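Local coordinates for YesW protein (Bacillus subtilis, PDB 2Z8R) that cleaves the rhamnogalacturonan type I backbone of plant cell-wall pectin by endo-acting elimination, as a secreted polysaccharide lyase that needs calcium or manganese, at residues Y178-V183 and N555-Q560. Residues are numbered along the deposited sequence; the frame is centred on the assembly and turned at random.
Sequences YTQFMV and NIAYNQ. With CA (calcium ion), chain J.
Gln180 and Ile556 bring the two backbone segments closest, CA to CA 5.2 Å, where the extended run entering strand 182-184 passes the irregular loop that follows helix 545-553. Asn555 reaches across and lays its carboxamide over one face of the Phe181 ring. The two planes are only 23° apart, and CG of Asn555 stands 3.6 Å above the ring plane, offset toward the rim near CD2 and CE2. Phe181 has its CG between its own backbone N and carbonyl carbon (chi1 60°), which brings the ring back alongside its main chain, where the amide can cover the ring while its end lies beside the Phe181 backbone. Replacing the ring with an alanine side chain is likely to open a gap beside the Asn555 carboxamide and let that group turn more freely. Further along 555-560, the backbone around Ile556 and Ala557 is met by the carboxamide end of Gln180, whose side chain bends at chi2. Met182, folded back at chi2 and chi3, turns its methyl CE onto CG2 of Ile556 at 3.5 Å, a small apolar touch. A water adds a polar link, donating to Thr179 O at 2.8 Å and only weakly to Asn555 O. Asn555 O also binds the calcium ion, at 2.3 Å. Ala557 O and Asn559 OD1, each 2.4 Å from the ion, two further waters and Asp116 complete its shell. Outside the pair, strand 129-136 also packs on Phe181, while Leu269 of strand 268-273 meets Ile556 and Ala557. The contact thus joins the inner start of a four-stranded antiparallel blade to a calcium-binding loop near the middle of the beta-propeller of this family 11 lyase, beside the substrate-binding Tyr558.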
# COMPACT_ATOMS: atom_id res chain seq x y z
N TYR A 178 14.48 5.31 3.43
CA TYR A 178 14.76 5.31 4.86
C TYR A 178 13.56 4.80 5.65
O TYR A 178 13.38 3.59 5.77
CB TYR A 178 15.31 6.68 5.31
CG TYR A 178 16.67 6.97 4.68
CD1 TYR A 178 17.84 6.42 5.21
CD2 TYR A 178 16.78 7.79 3.55
CE1 TYR A 178 19.08 6.67 4.62
CE2 TYR A 178 18.01 8.04 2.95
CZ TYR A 178 19.16 7.48 3.49
OH TYR A 178 20.39 7.71 2.89
N THR A 179 12.71 5.69 6.17
CA THR A 179 11.56 5.25 6.98
C THR A 179 10.53 4.49 6.15
O THR A 179 10.07 4.98 5.12
CB THR A 179 10.86 6.44 7.64
OG1 THR A 179 11.77 7.12 8.50
CG2 THR A 179 9.65 5.99 8.46
N GLN A 180 10.20 3.28 6.62
CA GLN A 180 9.18 2.42 6.01
C GLN A 180 8.23 2.09 7.14
O GLN A 180 8.60 1.39 8.09
CB GLN A 180 9.81 1.13 5.46
CG GLN A 180 11.11 1.35 4.64
CD GLN A 180 10.99 2.35 3.48
OE1 GLN A 180 11.99 2.95 3.05
NE2 GLN A 180 9.79 2.51 2.97
N PHE A 181 7.01 2.63 7.10
CA PHE A 181 6.15 2.57 8.28
C PHE A 181 4.98 1.62 8.11
O PHE A 181 4.26 1.68 7.11
CB PHE A 181 5.69 3.97 8.74
CG PHE A 181 4.90 4.76 7.71
CD1 PHE A 181 3.51 4.90 7.83
CD2 PHE A 181 5.54 5.39 6.65
CE1 PHE A 181 2.79 5.65 6.90
CE2 PHE A 181 4.81 6.14 5.71
CZ PHE A 181 3.43 6.25 5.84
N MET A 182 4.80 0.75 9.09
CA MET A 182 3.76 -0.27 9.05
C MET A 182 2.63 0.10 9.98
O MET A 182 2.86 0.37 11.17
CB MET A 182 4.33 -1.64 9.41
CG MET A 182 5.20 -2.26 8.32
SD MET A 182 4.30 -2.50 6.76
CE MET A 182 5.14 -1.29 5.74
N VAL A 183 1.42 0.11 9.44
CA VAL A 183 0.23 0.40 10.24
C VAL A 183 -0.66 -0.83 10.21
O VAL A 183 -1.09 -1.29 9.15
CB VAL A 183 -0.52 1.64 9.68
CG1 VAL A 183 -1.73 1.97 10.58
CG2 VAL A 183 0.43 2.83 9.58
N ASN A 555 3.28 2.42 0.97
CA ASN A 555 4.21 3.52 1.19
C ASN A 555 5.66 3.16 0.93
O ASN A 555 6.46 4.04 0.63
CB ASN A 555 4.08 4.13 2.60
CG ASN A 555 4.59 3.21 3.69
OD1 ASN A 555 3.83 2.41 4.26
ND2 ASN A 555 5.87 3.31 4.01
N ILE A 556 6.01 1.89 1.07
CA ILE A 556 7.45 1.60 1.16
C ILE A 556 8.23 1.94 -0.11
O ILE A 556 7.79 1.67 -1.24
CB ILE A 556 7.76 0.18 1.67
CG1 ILE A 556 7.54 -0.87 0.59
CG2 ILE A 556 6.94 -0.12 2.95
CD1 ILE A 556 8.02 -2.28 1.01
N ALA A 557 9.39 2.56 0.11
CA ALA A 557 10.34 2.88 -0.94
C ALA A 557 9.58 3.35 -2.20
O ALA A 557 8.86 4.34 -2.12
CB ALA A 557 11.27 1.69 -1.21
N TYR A 558 9.75 2.68 -3.34
CA TYR A 558 9.03 3.09 -4.55
C TYR A 558 7.67 2.44 -4.60
O TYR A 558 7.51 1.30 -5.06
CB TYR A 558 9.84 2.82 -5.82
CG TYR A 558 11.12 3.63 -5.94
CD1 TYR A 558 11.32 4.81 -5.20
CD2 TYR A 558 12.11 3.23 -6.82
CE1 TYR A 558 12.50 5.54 -5.34
CE2 TYR A 558 13.29 3.97 -6.96
CZ TYR A 558 13.48 5.12 -6.21
OH TYR A 558 14.65 5.85 -6.32
N ASN A 559 6.70 3.20 -4.09
CA ASN A 559 5.31 2.77 -3.95
C ASN A 559 4.82 2.00 -5.16
O ASN A 559 4.93 2.48 -6.28
CB ASN A 559 4.38 3.99 -3.82
CG ASN A 559 4.79 4.97 -2.71
OD1 ASN A 559 5.98 5.18 -2.43
ND2 ASN A 559 3.79 5.62 -2.14
N GLN A 560 4.22 0.83 -4.93
CA GLN A 560 3.60 0.03 -5.99
C GLN A 560 2.10 -0.11 -5.73
O GLN A 560 1.66 -0.05 -4.58
CB GLN A 560 4.24 -1.36 -6.08
CG GLN A 560 5.74 -1.33 -6.38
CD GLN A 560 6.05 -0.75 -7.73
OE1 GLN A 560 6.68 0.32 -7.85
NE2 GLN A 560 5.58 -1.41 -8.76
CA CA J . 7.53 5.64 -0.66
O HOH W 1 7.75 5.25 3.60
O HOH W 2 9.04 5.64 1.17
O HOH W 3 8.75 7.41 -1.52